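L-tyrosine isonitrile synthase (Pseudomonas aeruginosa, PDB 3E59) builds the isonitrile group on L-tyrosine, taking the carbon atom from C2 of ribulose 5-phosphate, in the biosynthesis of paerucumarin. Local coordinates at residues L170-L173 / L174-G177; W238-G241 / A242-A245; E18-L21 / Y22-R25; R41-Q44 / V45-R49. One frame throughout, in Å; residues are numbered along the deposited sequence.

Interaction 1. Residues L170-L173 / L174-G177; sequences LRQL and LIGG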
# COMPACT_ATOMS: atom_id res chain seq x y z
N LEU A 170 -21.35 4.21 -2.07
CA LEU A 170 -20.37 3.88 -1.04
C LEU A 170 -19.31 4.97 -1.00
O LEU A 170 -19.02 5.53 0.07
CB LEU A 170 -19.72 2.53 -1.30
CG LEU A 170 -20.25 1.28 -0.61
CD1 LEU A 170 -19.46 0.06 -1.08
CD2 LEU A 170 -20.20 1.40 0.92
N ARG A 171 -18.76 5.27 -2.18
CA ARG A 171 -17.78 6.32 -2.33
C ARG A 171 -18.29 7.66 -1.80
O ARG A 171 -17.56 8.36 -1.09
CB ARG A 171 -17.32 6.42 -3.79
CG ARG A 171 -16.35 5.30 -4.18
CD ARG A 171 -15.74 5.48 -5.57
NE ARG A 171 -16.64 5.03 -6.63
CZ ARG A 171 -16.72 3.79 -7.10
NH1 ARG A 171 -15.96 2.82 -6.60
NH2 ARG A 171 -17.59 3.50 -8.07
N GLN A 172 -19.54 8.00 -2.13
CA GLN A 172 -20.17 9.24 -1.64
C GLN A 172 -20.37 9.26 -0.12
O GLN A 172 -20.32 10.33 0.50
CB GLN A 172 -21.50 9.49 -2.37
CG GLN A 172 -21.34 10.09 -3.78
CD GLN A 172 -20.49 11.36 -3.80
OE1 GLN A 172 -20.65 12.26 -2.96
NE2 GLN A 172 -19.58 11.44 -4.77
N LEU A 173 -20.63 8.10 0.47
CA LEU A 173 -20.68 7.96 1.93
C LEU A 173 -19.33 8.19 2.61
O LEU A 173 -19.27 8.83 3.66
CB LEU A 173 -21.27 6.61 2.37
CG LEU A 173 -22.77 6.36 2.13
CD1 LEU A 173 -23.13 4.96 2.59
CD2 LEU A 173 -23.63 7.40 2.83
N LEU A 174 -18.25 7.67 2.01
CA LEU A 174 -16.87 7.92 2.47
C LEU A 174 -16.49 9.40 2.37
O LEU A 174 -15.94 9.98 3.31
CB LEU A 174 -15.86 7.09 1.67
CG LEU A 174 -14.37 7.31 2.01
CD1 LEU A 174 -14.04 6.79 3.40
CD2 LEU A 174 -13.42 6.71 0.98
N ILE A 175 -16.77 9.99 1.21
CA ILE A 175 -16.52 11.40 0.94
C ILE A 175 -17.31 12.29 1.89
O ILE A 175 -16.75 13.15 2.54
CB ILE A 175 -16.91 11.76 -0.52
CG1 ILE A 175 -16.03 11.00 -1.52
CG2 ILE A 175 -16.82 13.27 -0.77
CD1 ILE A 175 -16.61 10.99 -2.95
N GLY A 176 -18.62 12.07 1.97
CA GLY A 176 -19.49 12.87 2.84
C GLY A 176 -19.07 12.86 4.30
O GLY A 176 -19.11 13.89 4.97
N GLY A 177 -18.65 11.70 4.78
CA GLY A 177 -18.30 11.55 6.18
C GLY A 177 -16.87 11.92 6.52
O GLY A 177 -16.63 12.44 7.61
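Gln172 and Ile175 make the side-chain contact within this part of helix 167-178, one turn apart. The chain of Gln172 is bent at chi2 (-54°), which turns the terminal amide toward Ile175, and Gln172 NE2 comes 3.5 Å from Ile175 CD1. This is a van der Waals touch of an amide nitrogen on a methyl group. Ile175 also lies against the backbone of the preceding turn: with CG1 beside its own backbone N, that branch runs past the carbonyl of Arg171, and Ile175 CG1 sits 3.1 Å from Arg171 O.

The backbone bonds are those of a regular alpha helix, each from residue i+4 to residue i. Leu174 N donates to Leu170 O at 3.0 Å and Ile175 N to Arg171 O at 2.9 Å, the latter nearly straight at 168°. Gly176 N reaches Gln172 O at 2.8 Å, while Gly177 N meets Leu173 O at 3.1 Å with more bend, 148° at the hydrogen.

Sides of the helix differ in chemistry. Leu174 turns its branches to Ala239 and Leu243 of helix 219-247, and Leu170 packs on Phe160. The guanidinium of Arg171 points elsewhere, forming salt bridges to Glu168 and Asp127 and a hydrogen bond from NH1 to Arg117 O, so its positive charge is probably balanced by the two carboxylates.

Interaction 2. Residues W238-G241 / A242-A245; sequences WAWG and ALLA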
# COMPACT_ATOMS: atom_id res chain seq x y z
N TRP A 238 -6.78 9.77 2.08
CA TRP A 238 -6.83 10.38 3.41
C TRP A 238 -8.20 10.20 4.07
O TRP A 238 -8.28 9.96 5.28
CB TRP A 238 -6.41 11.85 3.39
CG TRP A 238 -4.93 12.11 3.16
CD1 TRP A 238 -3.91 11.18 3.05
CD2 TRP A 238 -4.30 13.40 3.04
NE1 TRP A 238 -2.70 11.82 2.85
CE2 TRP A 238 -2.91 13.18 2.85
CE3 TRP A 238 -4.79 14.72 3.08
CZ2 TRP A 238 -2.00 14.25 2.69
CZ3 TRP A 238 -3.87 15.78 2.92
CH2 TRP A 238 -2.49 15.53 2.73
N ALA A 239 -9.28 10.36 3.30
CA ALA A 239 -10.64 10.05 3.79
C ALA A 239 -10.73 8.60 4.28
O ALA A 239 -11.20 8.35 5.39
CB ALA A 239 -11.69 10.31 2.69
N TRP A 240 -10.27 7.65 3.46
CA TRP A 240 -10.23 6.22 3.84
C TRP A 240 -9.43 6.02 5.13
O TRP A 240 -9.87 5.31 6.04
CB TRP A 240 -9.62 5.40 2.70
CG TRP A 240 -9.59 3.86 2.85
CD1 TRP A 240 -8.53 3.04 2.55
CD2 TRP A 240 -10.65 2.99 3.30
NE1 TRP A 240 -8.86 1.72 2.78
CE2 TRP A 240 -10.15 1.66 3.23
CE3 TRP A 240 -11.96 3.20 3.73
CZ2 TRP A 240 -10.93 0.54 3.59
CZ3 TRP A 240 -12.73 2.07 4.10
CH2 TRP A 240 -12.21 0.77 4.03
N GLY A 241 -8.26 6.65 5.22
CA GLY A 241 -7.45 6.61 6.44
C GLY A 241 -8.17 7.13 7.68
O GLY A 241 -8.08 6.53 8.76
N ALA A 242 -8.89 8.24 7.50
CA ALA A 242 -9.68 8.84 8.58
C ALA A 242 -10.84 7.94 9.03
O ALA A 242 -11.06 7.74 10.23
CB ALA A 242 -10.19 10.21 8.14
N LEU A 243 -11.54 7.37 8.05
CA LEU A 243 -12.55 6.35 8.32
C LEU A 243 -11.98 5.19 9.15
O LEU A 243 -12.55 4.81 10.16
CB LEU A 243 -13.18 5.85 7.00
CG LEU A 243 -14.25 4.75 7.11
CD1 LEU A 243 -15.26 4.82 5.97
CD2 LEU A 243 -13.64 3.35 7.20
N LEU A 244 -10.84 4.65 8.73
CA LEU A 244 -10.20 3.54 9.44
C LEU A 244 -9.66 3.91 10.84
O LEU A 244 -9.53 3.03 11.70
CB LEU A 244 -9.06 2.96 8.60
CG LEU A 244 -9.39 2.32 7.26
CD1 LEU A 244 -8.11 2.13 6.42
CD2 LEU A 244 -10.12 0.99 7.48
N ALA A 245 -9.33 5.18 11.06
CA ALA A 245 -8.90 5.61 12.40
C ALA A 245 -10.05 5.53 13.41
O ALA A 245 -9.85 5.29 14.59
CB ALA A 245 -8.28 7.01 12.37
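Trp240 lays its indole against Leu243 and Leu244, the residues three and four further along helix 219-247. From CB the side chain leaves with CG anti to the backbone N (chi1 -175°), a setting that carries the ring forward along the helix. In the five-membered ring, Trp240 CD1 lies 4.0 Å from Leu244 CD1, and Trp240 NE1 comes nearer to the same methyl. That methyl covers one face in a CH-pi contact, Leu244 CD1 standing 3.8 Å from the centroid of the five-membered ring and 13° off its normal. NE1 meanwhile gives its hydrogen to Cys113 O, so the one polar atom of the indole is satisfied, which probably helps to fix the ring's rotation. Further out, Trp240 CZ2 and CH2 both meet the other methyl of Leu244, each 4.0 Å from Leu244 CD2. At the next corner the partner changes: Trp240 CZ3 approaches Leu243 CD2 at 3.5 Å, obliquely to the ring.

Beneath, the backbone keeps its i to i+4 bonds. Leu243 also packs on Tyr178 of helix 167-178, while the side chain of Trp238 leans on helix 182-189 and is about 4 Å from a bound phosphate ion, probably from the crystallisation liquor. The arrangement is an aromatic-leucine CH-pi pair spaced i to i+4 on an alpha helix, on a buried face of helix 219-247 packed against loops and helix 167-178.

Interaction 3. Residues E18-L21 / Y22-R25; sequences ELLL and YRRR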
# COMPACT_ATOMS: atom_id res chain seq x y z
N GLU A 18 11.60 -5.09 14.73
CA GLU A 18 11.12 -5.96 13.66
C GLU A 18 10.53 -5.20 12.45
O GLU A 18 10.77 -5.56 11.30
CB GLU A 18 10.09 -6.95 14.23
CG GLU A 18 9.60 -7.99 13.26
CD GLU A 18 10.69 -8.97 12.86
OE1 GLU A 18 11.42 -9.44 13.76
OE2 GLU A 18 10.81 -9.26 11.64
N LEU A 19 9.76 -4.14 12.72
CA LEU A 19 9.20 -3.29 11.66
C LEU A 19 10.25 -2.41 11.00
O LEU A 19 10.20 -2.18 9.81
CB LEU A 19 8.08 -2.40 12.22
CG LEU A 19 6.96 -3.06 13.04
CD1 LEU A 19 6.12 -2.02 13.78
CD2 LEU A 19 6.08 -3.94 12.15
N LEU A 20 11.19 -1.91 11.80
CA LEU A 20 12.18 -0.94 11.35
C LEU A 20 13.11 -1.48 10.25
O LEU A 20 13.60 -0.71 9.42
CB LEU A 20 13.01 -0.43 12.55
CG LEU A 20 12.38 0.62 13.47
CD1 LEU A 20 13.22 0.81 14.71
CD2 LEU A 20 12.19 1.96 12.73
N LEU A 21 13.33 -2.80 10.27
CA LEU A 21 14.07 -3.51 9.22
C LEU A 21 13.49 -3.35 7.82
O LEU A 21 14.23 -3.42 6.84
CB LEU A 21 14.12 -5.01 9.52
CG LEU A 21 14.83 -5.47 10.79
CD1 LEU A 21 14.43 -6.90 11.12
CD2 LEU A 21 16.37 -5.31 10.65
N TYR A 22 12.17 -3.13 7.74
CA TYR A 22 11.44 -3.09 6.47
C TYR A 22 10.80 -1.73 6.18
O TYR A 22 9.86 -1.62 5.38
CB TYR A 22 10.36 -4.19 6.47
CG TYR A 22 10.93 -5.57 6.75
CD1 TYR A 22 11.60 -6.28 5.76
CD2 TYR A 22 10.82 -6.14 8.02
CE1 TYR A 22 12.14 -7.53 6.02
CE2 TYR A 22 11.36 -7.39 8.29
CZ TYR A 22 12.01 -8.08 7.28
OH TYR A 22 12.54 -9.32 7.53
N ARG A 23 11.32 -0.68 6.82
CA ARG A 23 10.70 0.64 6.72
C ARG A 23 10.97 1.30 5.36
O ARG A 23 12.10 1.29 4.85
CB ARG A 23 11.16 1.54 7.89
CG ARG A 23 10.40 2.85 7.99
CD ARG A 23 10.79 3.69 9.20
NE ARG A 23 12.19 4.10 9.19
CZ ARG A 23 12.64 5.32 8.90
NH1 ARG A 23 11.79 6.31 8.60
NH2 ARG A 23 13.95 5.57 8.94
N ARG A 24 9.92 1.86 4.76
CA ARG A 24 10.08 2.72 3.58
C ARG A 24 10.57 4.08 4.05
O ARG A 24 9.99 4.66 4.98
CB ARG A 24 8.75 2.91 2.86
CG ARG A 24 8.23 1.68 2.24
CD ARG A 24 6.96 1.95 1.49
NE ARG A 24 6.31 0.68 1.22
CZ ARG A 24 6.29 0.05 0.04
NH1 ARG A 24 6.85 0.57 -1.04
NH2 ARG A 24 5.67 -1.11 -0.04
N ARG A 25 11.63 4.57 3.42
CA ARG A 25 12.15 5.92 3.66
C ARG A 25 11.96 6.71 2.38
O ARG A 25 11.87 6.11 1.31
CB ARG A 25 13.64 5.88 4.01
CG ARG A 25 14.00 5.09 5.26
CD ARG A 25 15.47 5.26 5.60
NE ARG A 25 15.79 6.64 5.97
CZ ARG A 25 17.00 7.19 5.92
NH1 ARG A 25 18.05 6.50 5.51
NH2 ARG A 25 17.16 8.46 6.29
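Tyr22 folds back over the end of helix 11-20 in a contact that mixes aromatic packing with a type I beta turn, Leu20 to Arg23, where the chain leaves the helix for the loop before helix 27-30. Tyr22 N donates to Leu19 O at 3.0 Å, a bond spanning three residues in place of the helical four, with the donor 48° out of the carbonyl plane. The turn itself is closed by a weak bond from Arg23 N to Leu20 O at 3.5 Å.

With CG beside its own backbone N (chi1 -55°), the phenol ring runs back along the helix. Leu21 CB covers one face in a CH-pi contact, 4.1 Å from the ring centroid. The edge is turned to Glu18: Tyr22 CD2 comes 3.3 Å from Glu18 O, and Tyr22 CE2 lies 3.9 Å from Glu18 OE2, whose carboxylate plane is inclined 32° to the ring. An edge-to-face partner from elsewhere, Phe92, adds to the packing of this ring. Along another flank, Leu20 and Arg23 run side by side in the same direction, Leu20 CD2 standing 4.1 Å from Arg23 NE, and the guanidinium ends in a salt bridge to Glu38, which Arg25 shares.

Oxygens at the edge of a phenol ring face the slightly positive ring hydrogens, so both the carbonyl and the carboxylate of Glu18 probably favour this orientation of Tyr22 electrostatically.

Interaction 4. Residues R41-Q44 / V45-R49; sequences RIEQ and VQLPR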
# COMPACT_ATOMS: atom_id res chain seq x y z
N ARG A 41 12.35 9.64 16.68
CA ARG A 41 10.98 10.15 16.69
C ARG A 41 9.92 9.11 16.33
O ARG A 41 8.77 9.21 16.75
CB ARG A 41 10.83 11.49 15.94
CG ARG A 41 11.58 11.64 14.64
CD ARG A 41 11.87 13.13 14.39
NE ARG A 41 11.53 13.52 13.02
CZ ARG A 41 12.37 13.54 11.99
NH1 ARG A 41 13.65 13.19 12.14
NH2 ARG A 41 11.94 13.92 10.79
N ILE A 42 10.33 8.07 15.60
CA ILE A 42 9.47 6.90 15.38
C ILE A 42 9.17 6.18 16.70
O ILE A 42 8.01 5.84 16.97
CB ILE A 42 10.05 5.93 14.31
CG1 ILE A 42 9.89 6.53 12.92
CG2 ILE A 42 9.35 4.57 14.36
CD1 ILE A 42 10.79 5.90 11.88
N GLU A 43 10.20 6.00 17.53
CA GLU A 43 10.06 5.36 18.84
C GLU A 43 9.06 6.08 19.74
O GLU A 43 8.27 5.44 20.43
CB GLU A 43 11.41 5.29 19.55
CG GLU A 43 12.28 4.12 19.16
CD GLU A 43 13.32 3.77 20.23
OE1 GLU A 43 13.93 2.68 20.12
OE2 GLU A 43 13.50 4.56 21.20
N GLN A 44 9.12 7.41 19.73
CA GLN A 44 8.21 8.24 20.53
C GLN A 44 6.75 8.01 20.14
O GLN A 44 5.88 7.92 21.01
CB GLN A 44 8.56 9.71 20.35
CG GLN A 44 9.96 10.09 20.80
CD GLN A 44 10.23 11.58 20.72
OE1 GLN A 44 9.44 12.35 20.15
NE2 GLN A 44 11.34 12.01 21.31
N VAL A 45 6.49 7.91 18.84
CA VAL A 45 5.13 7.76 18.33
C VAL A 45 4.62 6.32 18.46
O VAL A 45 3.52 6.09 18.97
CB VAL A 45 5.01 8.25 16.86
CG1 VAL A 45 3.60 8.05 16.32
CG2 VAL A 45 5.41 9.71 16.75
N GLN A 46 5.42 5.36 18.03
CA GLN A 46 4.93 4.00 17.83
C GLN A 46 4.93 3.15 19.08
O GLN A 46 4.02 2.33 19.26
CB GLN A 46 5.70 3.29 16.71
CG GLN A 46 5.63 4.00 15.34
CD GLN A 46 4.21 4.08 14.75
OE1 GLN A 46 3.31 3.32 15.14
NE2 GLN A 46 4.02 4.99 13.80
N LEU A 47 5.93 3.34 19.94
CA LEU A 47 6.14 2.48 21.12
C LEU A 47 4.98 2.41 22.14
O LEU A 47 4.60 1.32 22.56
CB LEU A 47 7.48 2.75 21.83
CG LEU A 47 8.74 2.09 21.23
CD1 LEU A 47 9.91 2.13 22.20
CD2 LEU A 47 8.46 0.64 20.84
N PRO A 48 4.42 3.57 22.55
CA PRO A 48 3.27 3.43 23.45
C PRO A 48 2.05 2.81 22.77
O PRO A 48 1.23 2.19 23.44
CB PRO A 48 2.99 4.86 23.91
CG PRO A 48 3.65 5.74 22.94
CD PRO A 48 4.75 4.98 22.26
N ARG A 49 1.94 2.96 21.44
CA ARG A 49 0.82 2.40 20.67
C ARG A 49 0.87 0.86 20.63
O ARG A 49 -0.15 0.19 20.83
CB ARG A 49 0.76 2.98 19.24
CG ARG A 49 0.41 4.46 19.17
CD ARG A 49 0.28 4.96 17.73
NE ARG A 49 -0.87 4.40 17.02
CZ ARG A 49 -2.14 4.74 17.26
NH1 ARG A 49 -2.45 5.64 18.19
NH2 ARG A 49 -3.12 4.17 16.57
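Val45 meets Arg41 and Ile42 of the preceding turn in helix 35-55, a proline-kinked alpha helix that bends at an internal proline. Val45 N makes two weak bonds, to Arg41 O at 3.4 Å and to Ile42 O at 3.2 Å, while Val45 CG2 leans on Arg41 O. Gln46 restores the regular pattern: Gln46 N reaches Ile42 O at 2.8 Å. Its chain bends at chi2 (-63°), and Gln46 CG lies 3.9 Å from Ile42 CG2, the two side chains crossing at a slant. The amide at its end turns from the helix to give NE2 to Leu264 O, beside strand 265-267, tying the helix to the parallel sheet.

Leu47 N donates to Glu43 O at 3.2 Å, and Leu47 CB also comes close to that oxygen. Both Glu43 and Leu47 touch Leu16 of helix 11-20. At Pro48 the backbone nitrogen has no hydrogen to give, which breaks the run of bonds and bends the helix. In place of an N-H, the ring meets the carbonyl of the previous turn through carbon, Pro48 CD lying 3.4 Å from Gln44 O.

Overall arrangement
All four are local contacts between residues close in sequence, yet their settings differ. Interactions 1 and 2 meet where helix 167-178 packs on helix 219-247, Leu174 CD1 lying 3.5 Å from Leu243 CD1; interaction 2 has more buried residues, whereas interaction 1 ends in exposed glycines. Interactions 3 and 4 touch through Arg23 and Ile42, and both flank strand 265-267 at Phe266. The two pairs do not touch: interactions 2 and 4 come closest, about 7 Å between nearest atoms, while the centres of interactions 1 and 3 are about 32 Å apart. Ordinary helical bonding governs interactions 1 and 2, a proline interrupts it in interaction 4, and a turn replaces it in interaction 3.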